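UTP-glucose-1-phosphate uridylyltransferase 2 (Trypanosoma brucei, PDB 3GUE) probably catalyses the transfer of a uridylyl group from UTP to alpha-D-glucose 1-phosphate, giving UDP-alpha-D-glucose and diphosphate. Local coordinates at residues A[50-55]-A[256-261]; A[246-251]-A[297-302]; A[444-449]-A[466-471]. All coordinates share one frame; numbering follows the deposited sequence.

How the contacts relate
Followed from the N terminus, residues 50-55 open contact 1, which closes at 256-261 after 200 intervening residues. Contact 2 begins at 246-251, before that closure, and ends at 297-302 after a span of 45 residues, so the two contacts cross along the chain. Their centres are 11 Å apart and they touch: Gly-257 O lies 3.0 Å from Asn-302 N, a probable hydrogen bond that joins the small antiparallel sheet to the seven-stranded sheet beside the bound UDP-glucose. Contact 3 follows in series, with 16 residues between its segments. It ties strands of the C-terminal beta-helix, its centre 33 Å from that of contact 2.

Contact 1. Residues A[50-55]-A[256-261]; sequences KSISPV and GGHLAY. Unlike the reference sequence in segment 50-55: Ser-53 (reference Phe). With UPG (uridine-5'-diphosphate-glucose), chain C.
Ser-53 and Tyr-261 form an antiparallel hydrogen-bonded pair, adding the short 53-54 strand to the edge of a three-stranded antiparallel sheet whose middle strand is 257-262. Both bonds of the pair are present: Ser-53 N donates to Tyr-261 O at 3.0 Å, and Tyr-261 N returns a 2.9 Å bond to Ser-53 O. Ser-53 differs from the reference sequence, which has Phe, and its side chain leaves on the same face as that of Tyr-261.

The two side chains that carry most of the packing are Val-55 and Tyr-261, the valine standing roughly perpendicular to the tyrosine. Val-55 CG2 sits over the centre of the phenol ring, 3.8 Å from its centroid and 13° off the ring normal, a CH-pi contact; the same methyl also rests on Ala-260 CA. With CG1 anti to the backbone N (chi1 178°), CG2 is left beside that N and is the branch presented to the ring. Phe-276 provides a further aromatic neighbour for Tyr-261, the planes nearly parallel.

Ile-52 works at the neighbouring position. Its CD1 reaches Ala-260 CB at 3.7 Å and then comes in at the edge of the His-258 imidazole, close to the ring plane. That ring is fixed in rotation by polar contacts at both nitrogens: ND1 donates to Leu-259 O at 3.0 Å, almost straight at 174° although it approaches from above the carbonyl plane, while NE2 is hydrogen-bonded to Arg-279. His-298 stacks on the imidazole, linking this strand to the neighbouring contact. A water accepts from Val-55 N between the two backbones. At the other end of the strand the protein meets the sugar, where Gly-257 N donates a nearly straight bond to O4' of the bound UDP-glucose at 3.0 Å.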
loop_
_atom_site.group_PDB
_atom_site.type_symbol
_atom_site.label_atom_id
_atom_site.label_comp_id
_atom_site.label_asym_id
_atom_site.label_seq_id
_atom_site.Cartn_x
_atom_site.Cartn_y
_atom_site.Cartn_z
ATOM N N LYS A 50 2.132 -24.967 -1.015
ATOM C CA LYS A 50 1.764 -26.174 -1.735
ATOM C C LYS A 50 0.436 -26.062 -2.519
ATOM O O LYS A 50 0.074 -26.982 -3.300
ATOM C CB LYS A 50 1.803 -27.372 -0.792
ATOM C CG LYS A 50 3.234 -27.835 -0.513
ATOM C CD LYS A 50 3.290 -29.218 0.124
ATOM C CE LYS A 50 4.701 -29.554 0.600
ATOM N NZ LYS A 50 4.765 -30.863 1.381
ATOM N N SER A 51 -0.227 -24.908 -2.359
ATOM C CA SER A 51 -1.519 -24.611 -3.001
ATOM C C SER A 51 -1.356 -23.800 -4.283
ATOM O O SER A 51 -2.325 -23.568 -5.026
ATOM C CB SER A 51 -2.461 -23.875 -2.022
ATOM O OG SER A 51 -2.063 -22.522 -1.826
ATOM N N ILE A 52 -0.127 -23.364 -4.535
ATOM C CA ILE A 52 0.142 -22.481 -5.648
ATOM C C ILE A 52 1.399 -22.875 -6.406
ATOM O O ILE A 52 2.240 -23.651 -5.918
ATOM C CB ILE A 52 0.271 -21.009 -5.188
ATOM C CG1 ILE A 52 1.260 -20.905 -4.019
ATOM C CG2 ILE A 52 -1.117 -20.449 -4.849
ATOM C CD1 ILE A 52 1.857 -19.549 -3.834
ATOM N N SER A 53 1.497 -22.319 -7.602
ATOM C CA SER A 53 2.612 -22.521 -8.509
ATOM C C SER A 53 3.157 -21.138 -8.836
ATOM O O SER A 53 2.390 -20.174 -8.853
ATOM C CB SER A 53 2.115 -23.180 -9.782
ATOM O OG SER A 53 1.751 -24.511 -9.499
ATOM N N PRO A 54 4.475 -21.023 -9.079
ATOM C CA PRO A 54 5.033 -19.718 -9.453
ATOM C C PRO A 54 4.635 -19.223 -10.861
ATOM O O PRO A 54 4.459 -20.014 -11.778
ATOM C CB PRO A 54 6.546 -19.939 -9.359
ATOM C CG PRO A 54 6.723 -21.405 -9.556
ATOM C CD PRO A 54 5.516 -22.066 -8.987
ATOM N N VAL A 55 4.481 -17.915 -10.991
ATOM C CA VAL A 55 4.346 -17.257 -12.290
ATOM C C VAL A 55 5.738 -17.038 -12.904
ATOM O O VAL A 55 6.513 -16.186 -12.443
ATOM C CB VAL A 55 3.606 -15.898 -12.173
ATOM C CG1 VAL A 55 3.518 -15.217 -13.543
ATOM C CG2 VAL A 55 2.241 -16.071 -11.580
ATOM N N GLY A 256 4.224 -7.040 1.245
ATOM C CA GLY A 256 3.225 -6.732 0.238
ATOM C C GLY A 256 2.765 -8.059 -0.329
ATOM O O GLY A 256 2.647 -9.037 0.401
ATOM N N GLY A 257 2.495 -8.104 -1.631
ATOM C CA GLY A 257 2.060 -9.338 -2.272
ATOM C C GLY A 257 2.754 -9.706 -3.572
ATOM O O GLY A 257 3.107 -8.840 -4.353
ATOM N N HIS A 258 2.961 -10.998 -3.773
ATOM C CA HIS A 258 3.419 -11.529 -5.063
ATOM C C HIS A 258 2.304 -12.307 -5.740
ATOM O O HIS A 258 1.382 -12.820 -5.081
ATOM C CB HIS A 258 4.666 -12.419 -4.915
ATOM C CG HIS A 258 4.413 -13.705 -4.194
ATOM N ND1 HIS A 258 3.934 -14.831 -4.826
ATOM C CD2 HIS A 258 4.557 -14.040 -2.889
ATOM C CE1 HIS A 258 3.812 -15.812 -3.949
ATOM N NE2 HIS A 258 4.180 -15.360 -2.766
ATOM N N LEU A 259 2.414 -12.385 -7.064
ATOM C CA LEU A 259 1.505 -13.158 -7.877
ATOM C C LEU A 259 1.910 -14.608 -7.877
ATOM O O LEU A 259 3.091 -14.952 -7.710
ATOM C CB LEU A 259 1.442 -12.612 -9.323
ATOM C CG LEU A 259 0.692 -11.287 -9.481
ATOM C CD1 LEU A 259 0.471 -10.987 -10.978
ATOM C CD2 LEU A 259 -0.644 -11.274 -8.761
ATOM N N ALA A 260 0.908 -15.460 -8.053
ATOM C CA ALA A 260 1.131 -16.889 -8.215
ATOM C C ALA A 260 -0.029 -17.388 -9.039
ATOM O O ALA A 260 -0.848 -16.605 -9.491
ATOM C CB ALA A 260 1.188 -17.581 -6.869
ATOM N N TYR A 261 -0.075 -18.691 -9.240
ATOM C CA TYR A 261 -1.072 -19.346 -10.058
ATOM C C TYR A 261 -1.742 -20.429 -9.223
ATOM O O TYR A 261 -1.100 -21.048 -8.364
ATOM C CB TYR A 261 -0.392 -20.015 -11.261
ATOM C CG TYR A 261 -0.190 -19.113 -12.469
ATOM C CD1 TYR A 261 -1.179 -18.221 -12.866
ATOM C CD2 TYR A 261 0.983 -19.198 -13.240
ATOM C CE1 TYR A 261 -1.012 -17.405 -13.975
ATOM C CE2 TYR A 261 1.169 -18.369 -14.351
ATOM C CZ TYR A 261 0.167 -17.495 -14.713
ATOM O OH TYR A 261 0.327 -16.696 -15.808
HETATM N N1 UPG C . -5.061 1.498 2.910
HETATM C C2 UPG C . -6.388 1.967 2.825
HETATM N N3 UPG C . -7.350 1.283 3.546
HETATM C C4 UPG C . -7.069 0.184 4.324
HETATM C C5 UPG C . -5.758 -0.301 4.398
HETATM C C6 UPG C . -4.746 0.344 3.694
HETATM O O2 UPG C . -6.744 2.962 2.176
HETATM O O4 UPG C . -8.009 -0.339 4.938
HETATM C C1C UPG C . -3.980 2.200 2.145
HETATM C C2C UPG C . -2.665 2.577 2.833
HETATM O O2C UPG C . -2.806 3.802 3.567
HETATM C C3C UPG C . -1.776 2.776 1.608
HETATM C C4C UPG C . -2.240 1.662 0.684
HETATM O O4C UPG C . -3.580 1.289 1.106
HETATM O O3C UPG C . -2.100 4.024 0.998
HETATM C C5C UPG C . -1.336 0.392 0.809
HETATM O O5C UPG C . -1.436 -0.256 2.048
HETATM P PA UPG C . -0.128 -0.856 2.780
HETATM O O1A UPG C . 0.883 0.237 2.713
HETATM O O2A UPG C . -0.457 -1.460 4.077
HETATM O O3A UPG C . 0.342 -2.021 1.716
HETATM P PB UPG C . -0.114 -3.583 1.695
HETATM O O1B UPG C . -1.586 -3.630 1.712
HETATM O O2B UPG C . 0.667 -4.385 2.687
HETATM O O3B UPG C . 0.504 -3.992 0.271
HETATM C "C1'" UPG C . -0.048 -3.372 -0.948
HETATM C "C2'" UPG C . -0.595 -4.469 -1.851
HETATM C "C3'" UPG C . 0.545 -5.437 -2.141
HETATM C "C4'" UPG C . 1.673 -4.677 -2.858
HETATM C "C5'" UPG C . 2.150 -3.483 -1.993
HETATM C "C6'" UPG C . 3.018 -2.556 -2.803
HETATM O "O2'" UPG C . -1.675 -5.179 -1.216
HETATM O "O3'" UPG C . 0.047 -6.528 -2.897
HETATM O "O4'" UPG C . 2.765 -5.543 -3.130
HETATM O "O5'" UPG C . 1.050 -2.649 -1.538
HETATM O "O6'" UPG C . 3.741 -1.697 -1.919
HETATM O O HOH W 1 4.813 -16.711 -8.176
#

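Contact 2. Residues A[246-251]-A[297-302]; sequences VCRRTE and KHCFFN. With UPG (uridine-5'-diphosphate-glucose), chain C; SO4 (sulfate ion), chain G.
Val-246 faces Asn-302 in a non-hydrogen-bonded antiparallel pair, and its CG2 lies 4.2 Å from Phe-300 CB on the face the three residues share. Cys-247 supplies the hydrogen-bonded pair: its N donates to Phe-301 O at 3.0 Å, and Phe-301 N donates to Cys-247 O at 2.9 Å. Arg-248, bent at its second torsion, brings NH1 to 3.4 Å from Cys-299 CB.

Arg-249 continues the ladder through its N, bonded to Cys-299 O. Its side chain, CG anti to the backbone N (chi1 -156°) and extended to NE, runs past Phe-301, with NE 3.3 Å from CD1 and the guanidinium 22° from the ring plane. NH1 meets a lone pair of His-298 O in the guanidinium plane at 3.0 Å and also bonds Phe-292 O, while NE bonds Asp-253 O, so the group is held in a fixed rotation. Across its ring, Phe-301 places CE2 3.5 Å from O4' of UDP-glucose. Asn-302 ND2 donates to the sugar O3' at 2.8 Å, and its OD1 accepts from Asn-304 N. Strand 300-309 runs antiparallel to 242-248 here, and to 214-219 on its other side, within the mixed GT-A-type sheet, at the glucose end of the nucleotide-sugar pocket.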
loop_
_atom_site.group_PDB
_atom_site.type_symbol
_atom_site.label_atom_id
_atom_site.label_comp_id
_atom_site.label_asym_id
_atom_site.label_seq_id
_atom_site.Cartn_x
_atom_site.Cartn_y
_atom_site.Cartn_z
ATOM N N VAL A 246 2.960 -4.948 -12.176
ATOM C CA VAL A 246 3.934 -5.631 -11.303
ATOM C C VAL A 246 5.368 -5.225 -11.665
ATOM O O VAL A 246 5.633 -4.787 -12.789
ATOM C CB VAL A 246 3.825 -7.181 -11.376
ATOM C CG1 VAL A 246 2.461 -7.674 -10.900
ATOM C CG2 VAL A 246 4.139 -7.705 -12.800
ATOM N N CYS A 247 6.296 -5.397 -10.714
ATOM C CA CYS A 247 7.716 -5.228 -10.984
ATOM C C CYS A 247 8.456 -6.555 -10.793
ATOM O O CYS A 247 8.047 -7.413 -9.984
ATOM C CB CYS A 247 8.311 -4.154 -10.051
ATOM S SG CYS A 247 7.736 -2.430 -10.336
ATOM N N ARG A 248 9.546 -6.724 -11.535
ATOM C CA ARG A 248 10.556 -7.708 -11.190
ATOM C C ARG A 248 10.949 -7.435 -9.729
ATOM O O ARG A 248 11.479 -6.365 -9.381
ATOM C CB ARG A 248 11.756 -7.628 -12.166
ATOM C CG ARG A 248 13.036 -8.365 -11.735
ATOM C CD ARG A 248 12.893 -9.870 -11.848
ATOM N NE ARG A 248 14.127 -10.593 -11.515
ATOM C CZ ARG A 248 14.256 -11.919 -11.547
ATOM N NH1 ARG A 248 13.229 -12.678 -11.911
ATOM N NH2 ARG A 248 15.417 -12.495 -11.216
ATOM N N ARG A 249 10.603 -8.386 -8.871
ATOM C CA ARG A 249 10.902 -8.307 -7.464
ATOM C C ARG A 249 12.406 -8.131 -7.207
ATOM O O ARG A 249 13.224 -8.736 -7.890
ATOM C CB ARG A 249 10.398 -9.555 -6.754
ATOM C CG ARG A 249 10.121 -9.353 -5.268
ATOM C CD ARG A 249 9.529 -10.622 -4.720
ATOM N NE ARG A 249 9.232 -10.569 -3.290
ATOM C CZ ARG A 249 8.839 -11.622 -2.588
ATOM N NH1 ARG A 249 8.677 -12.803 -3.191
ATOM N NH2 ARG A 249 8.578 -11.494 -1.301
ATOM N N THR A 250 12.730 -7.293 -6.216
ATOM C CA THR A 250 14.097 -7.044 -5.747
ATOM C C THR A 250 14.236 -7.520 -4.302
ATOM O O THR A 250 13.248 -7.889 -3.656
ATOM C CB THR A 250 14.466 -5.531 -5.799
ATOM O OG1 THR A 250 13.596 -4.793 -4.927
ATOM C CG2 THR A 250 14.350 -4.974 -7.226
ATOM N N GLU A 251 15.458 -7.499 -3.784
ATOM C CA GLU A 251 15.717 -7.875 -2.398
ATOM C C GLU A 251 14.975 -6.974 -1.382
ATOM O O GLU A 251 14.625 -7.428 -0.287
ATOM C CB GLU A 251 17.221 -7.865 -2.144
ATOM C CG GLU A 251 17.708 -8.950 -1.209
ATOM C CD GLU A 251 19.094 -8.665 -0.651
ATOM O OE1 GLU A 251 19.996 -8.256 -1.426
ATOM O OE2 GLU A 251 19.283 -8.853 0.575
ATOM N N LYS A 297 11.948 -17.264 -7.203
ATOM C CA LYS A 297 10.769 -18.104 -7.437
ATOM C C LYS A 297 9.491 -17.279 -7.641
ATOM O O LYS A 297 8.739 -17.482 -8.609
ATOM C CB LYS A 297 10.588 -19.085 -6.272
ATOM C CG LYS A 297 9.695 -20.272 -6.585
ATOM C CD LYS A 297 9.147 -20.889 -5.318
ATOM C CE LYS A 297 8.513 -22.235 -5.611
ATOM N NZ LYS A 297 8.256 -23.020 -4.364
ATOM N N HIS A 298 9.244 -16.359 -6.703
ATOM C CA HIS A 298 8.094 -15.487 -6.740
ATOM C C HIS A 298 8.594 -14.073 -7.049
ATOM O O HIS A 298 8.730 -13.238 -6.159
ATOM C CB HIS A 298 7.342 -15.571 -5.409
ATOM C CG HIS A 298 6.852 -16.951 -5.098
ATOM N ND1 HIS A 298 5.894 -17.589 -5.858
ATOM C CD2 HIS A 298 7.223 -17.834 -4.145
ATOM C CE1 HIS A 298 5.656 -18.782 -5.348
ATOM N NE2 HIS A 298 6.460 -18.961 -4.317
ATOM N N CYS A 299 8.867 -13.862 -8.340
ATOM C CA CYS A 299 9.591 -12.714 -8.899
ATOM C C CYS A 299 8.738 -11.573 -9.424
ATOM O O CYS A 299 9.272 -10.534 -9.848
ATOM C CB CYS A 299 10.488 -13.196 -10.055
ATOM S SG CYS A 299 9.650 -14.150 -11.341
ATOM N N PHE A 300 7.421 -11.764 -9.422
ATOM C CA PHE A 300 6.504 -10.716 -9.868
ATOM C C PHE A 300 5.720 -10.106 -8.699
ATOM O O PHE A 300 4.815 -10.721 -8.131
ATOM C CB PHE A 300 5.597 -11.220 -10.990
ATOM C CG PHE A 300 6.347 -11.663 -12.212
ATOM C CD1 PHE A 300 7.136 -10.766 -12.930
ATOM C CD2 PHE A 300 6.288 -12.983 -12.633
ATOM C CE1 PHE A 300 7.846 -11.182 -14.044
ATOM C CE2 PHE A 300 6.977 -13.412 -13.789
ATOM C CZ PHE A 300 7.761 -12.510 -14.486
ATOM N N PHE A 301 6.105 -8.882 -8.342
ATOM C CA PHE A 301 5.625 -8.230 -7.118
ATOM C C PHE A 301 4.609 -7.154 -7.479
ATOM O O PHE A 301 4.899 -6.268 -8.261
ATOM C CB PHE A 301 6.824 -7.608 -6.358
ATOM C CG PHE A 301 6.610 -7.455 -4.869
ATOM C CD1 PHE A 301 6.686 -8.557 -4.013
ATOM C CD2 PHE A 301 6.378 -6.207 -4.317
ATOM C CE1 PHE A 301 6.507 -8.400 -2.650
ATOM C CE2 PHE A 301 6.197 -6.050 -2.950
ATOM C CZ PHE A 301 6.268 -7.132 -2.115
ATOM N N ASN A 302 3.419 -7.251 -6.885
ATOM C CA ASN A 302 2.369 -6.259 -7.063
ATOM C C ASN A 302 2.777 -4.846 -6.572
ATOM O O ASN A 302 3.187 -4.672 -5.415
ATOM C CB ASN A 302 1.094 -6.735 -6.349
ATOM C CG ASN A 302 -0.032 -5.745 -6.448
ATOM O OD1 ASN A 302 -0.146 -4.980 -7.457
ATOM N ND2 ASN A 302 -0.904 -5.735 -5.412
HETATM N N1 UPG C . -5.061 1.498 2.910
HETATM C C2 UPG C . -6.388 1.967 2.825
HETATM N N3 UPG C . -7.350 1.283 3.546
HETATM C C4 UPG C . -7.069 0.184 4.324
HETATM C C5 UPG C . -5.758 -0.301 4.398
HETATM C C6 UPG C . -4.746 0.344 3.694
HETATM O O2 UPG C . -6.744 2.962 2.176
HETATM O O4 UPG C . -8.009 -0.339 4.938
HETATM C C1C UPG C . -3.980 2.200 2.145
HETATM C C2C UPG C . -2.665 2.577 2.833
HETATM O O2C UPG C . -2.806 3.802 3.567
HETATM C C3C UPG C . -1.776 2.776 1.608
HETATM C C4C UPG C . -2.240 1.662 0.684
HETATM O O4C UPG C . -3.580 1.289 1.106
HETATM O O3C UPG C . -2.100 4.024 0.998
HETATM C C5C UPG C . -1.336 0.392 0.809
HETATM O O5C UPG C . -1.436 -0.256 2.048
HETATM P PA UPG C . -0.128 -0.856 2.780
HETATM O O1A UPG C . 0.883 0.237 2.713
HETATM O O2A UPG C . -0.457 -1.460 4.077
HETATM O O3A UPG C . 0.342 -2.021 1.716
HETATM P PB UPG C . -0.114 -3.583 1.695
HETATM O O1B UPG C . -1.586 -3.630 1.712
HETATM O O2B UPG C . 0.667 -4.385 2.687
HETATM O O3B UPG C . 0.504 -3.992 0.271
HETATM C "C1'" UPG C . -0.048 -3.372 -0.948
HETATM C "C2'" UPG C . -0.595 -4.469 -1.851
HETATM C "C3'" UPG C . 0.545 -5.437 -2.141
HETATM C "C4'" UPG C . 1.673 -4.677 -2.858
HETATM C "C5'" UPG C . 2.150 -3.483 -1.993
HETATM C "C6'" UPG C . 3.018 -2.556 -2.803
HETATM O "O2'" UPG C . -1.675 -5.179 -1.216
HETATM O "O3'" UPG C . 0.047 -6.528 -2.897
HETATM O "O4'" UPG C . 2.765 -5.543 -3.130
HETATM O "O5'" UPG C . 1.050 -2.649 -1.538
HETATM O "O6'" UPG C . 3.741 -1.697 -1.919
HETATM S S SO4 G . 11.661 -22.649 -1.877
HETATM O O1 SO4 G . 11.906 -23.561 -0.751
HETATM O O2 SO4 G . 12.317 -23.177 -3.076
HETATM O O3 SO4 G . 10.217 -22.536 -2.100
HETATM O O4 SO4 G . 12.171 -21.327 -1.520
#

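Contact 3. Residues A[444-449]-A[466-471]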
loop_
_atom_site.group_PDB
_atom_site.type_symbol
_atom_site.label_atom_id
_atom_site.label_comp_id
_atom_site.label_asym_id
_atom_site.label_seq_id
_atom_site.Cartn_x
_atom_site.Cartn_y
_atom_site.Cartn_z
ATOM N N GLY A 444 21.613 -2.670 16.732
ATOM C CA GLY A 444 21.854 -1.906 17.956
ATOM C C GLY A 444 21.520 -0.430 17.777
ATOM O O GLY A 444 20.956 -0.018 16.729
ATOM N N LEU A 445 21.838 0.370 18.798
ATOM C CA LEU A 445 21.622 1.836 18.726
ATOM C C LEU A 445 22.709 2.579 17.924
ATOM O O LEU A 445 23.887 2.498 18.244
ATOM C CB LEU A 445 21.463 2.447 20.121
ATOM C CG LEU A 445 20.159 2.146 20.871
ATOM C CD1 LEU A 445 20.345 2.313 22.377
ATOM C CD2 LEU A 445 18.999 3.033 20.345
ATOM N N VAL A 446 22.279 3.321 16.900
ATOM C CA VAL A 446 23.176 3.944 15.920
ATOM C C VAL A 446 22.564 5.264 15.496
ATOM O O VAL A 446 21.339 5.385 15.345
ATOM C CB VAL A 446 23.443 3.003 14.675
ATOM C CG1 VAL A 446 24.052 3.732 13.501
ATOM C CG2 VAL A 446 24.309 1.791 15.056
ATOM N N GLU A 447 23.432 6.258 15.320
ATOM C CA GLU A 447 23.019 7.625 14.998
ATOM C C GLU A 447 23.932 8.252 13.927
ATOM O O GLU A 447 25.097 8.553 14.201
ATOM C CB GLU A 447 23.001 8.480 16.267
ATOM C CG GLU A 447 21.891 8.137 17.294
ATOM C CD GLU A 447 21.895 9.045 18.511
ATOM O OE1 GLU A 447 22.452 10.171 18.452
ATOM O OE2 GLU A 447 21.330 8.633 19.545
ATOM N N PHE A 448 23.397 8.419 12.715
ATOM C CA PHE A 448 24.080 9.160 11.644
ATOM C C PHE A 448 24.148 10.631 11.978
ATOM O O PHE A 448 23.194 11.188 12.516
ATOM C CB PHE A 448 23.363 9.008 10.293
ATOM C CG PHE A 448 23.495 7.643 9.692
ATOM C CD1 PHE A 448 24.698 7.236 9.105
ATOM C CD2 PHE A 448 22.424 6.757 9.724
ATOM C CE1 PHE A 448 24.830 5.960 8.556
ATOM C CE2 PHE A 448 22.538 5.455 9.168
ATOM C CZ PHE A 448 23.739 5.061 8.589
ATOM N N GLY A 449 25.294 11.235 11.669
ATOM C CA GLY A 449 25.445 12.675 11.643
ATOM C C GLY A 449 25.317 13.121 10.195
ATOM O O GLY A 449 24.647 12.461 9.389
ATOM N N GLU A 466 25.629 2.774 24.901
ATOM C CA GLU A 466 25.698 4.143 24.369
ATOM C C GLU A 466 25.461 4.156 22.846
ATOM O O GLU A 466 26.013 3.314 22.116
ATOM C CB GLU A 466 27.016 4.848 24.766
ATOM C CG GLU A 466 28.307 4.262 24.165
ATOM C CD GLU A 466 29.575 4.856 24.776
ATOM O OE1 GLU A 466 30.230 4.162 25.587
ATOM O OE2 GLU A 466 29.915 6.018 24.461
ATOM N N PRO A 467 24.599 5.070 22.347
ATOM C CA PRO A 467 24.500 5.129 20.891
ATOM C C PRO A 467 25.847 5.290 20.188
ATOM O O PRO A 467 26.706 6.041 20.638
ATOM C CB PRO A 467 23.624 6.362 20.646
ATOM C CG PRO A 467 22.758 6.417 21.843
ATOM C CD PRO A 467 23.671 6.025 22.988
ATOM N N LEU A 468 26.012 4.548 19.103
ATOM C CA LEU A 468 27.126 4.711 18.179
ATOM C C LEU A 468 26.866 5.888 17.229
ATOM O O LEU A 468 25.949 5.850 16.384
ATOM C CB LEU A 468 27.327 3.409 17.389
ATOM C CG LEU A 468 28.323 3.280 16.230
ATOM C CD1 LEU A 468 29.740 3.622 16.696
ATOM C CD2 LEU A 468 28.282 1.866 15.685
ATOM N N ILE A 469 27.664 6.940 17.368
ATOM C CA ILE A 469 27.504 8.087 16.480
ATOM C C ILE A 469 28.405 7.883 15.281
ATOM O O ILE A 469 29.581 7.535 15.426
ATOM C CB ILE A 469 27.776 9.455 17.168
ATOM C CG1 ILE A 469 26.760 9.714 18.276
ATOM C CG2 ILE A 469 27.681 10.604 16.158
ATOM C CD1 ILE A 469 27.290 10.566 19.336
ATOM N N ILE A 470 27.838 8.057 14.095
ATOM C CA ILE A 470 28.646 8.033 12.885
ATOM C C ILE A 470 29.016 9.480 12.525
ATOM O O ILE A 470 28.171 10.262 12.080
ATOM C CB ILE A 470 27.957 7.257 11.695
ATOM C CG1 ILE A 470 27.463 5.859 12.130
ATOM C CG2 ILE A 470 28.898 7.181 10.484
ATOM C CD1 ILE A 470 28.565 4.898 12.697
ATOM N N GLY A 471 30.278 9.822 12.744
ATOM C CA GLY A 471 30.784 11.186 12.530
ATOM C C GLY A 471 30.353 11.808 11.211
ATOM O O GLY A 471 30.215 11.120 10.193
#
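Val-446 and Leu-468 are matched in a parallel bridge between strands 446-448 and 468-470, which run 19° apart. These are strands on adjacent coils of the C-terminal domain, a left-handed parallel beta-helix in the UDPGP family.

The tight side is the inward face carrying Val-446, Leu-468, Phe-448 and Ile-470. The Val-446 and Leu-468 side chains run alongside each other in the same direction, with CG2 of the valine 4.0 Å from CD2 of the leucine. The other valine branch, CG1, is anti to its own N (chi1 165°) and turns toward the next inward-facing residue of the same neighbouring strand, with Val-446 CG1 4.2 Å from Ile-470 CG1. Beside it, Phe-448 CD1 approaches Ile-470 CB obliquely. Ile-460, and Leu-426 of helix 420-427, also touch both Val-446 and Phe-448, extending this apolar packing.

The outward face is looser and borders solvent. Ile-469 is exposed and meets the other strand mainly through the backbone O of Glu-447. The Glu-447 side chain, extended beyond CG, runs alongside the exposed Pro-467, its OE2 3.4 Å from CB of the proline; OE1 makes a long, weak ion pair with Lys-428.

Between the two faces the backbone ladder is continuous. It opens with Leu-468 N donating to Leu-445 O; Glu-447 N then donates to Leu-468 O and Glu-447 O accepts from Ile-470 N, each at 2.8 Å. The ladder ends where Gly-449 N donates to Ile-470 O at 3.1 Å, with a more bent N-H...O angle of 142°.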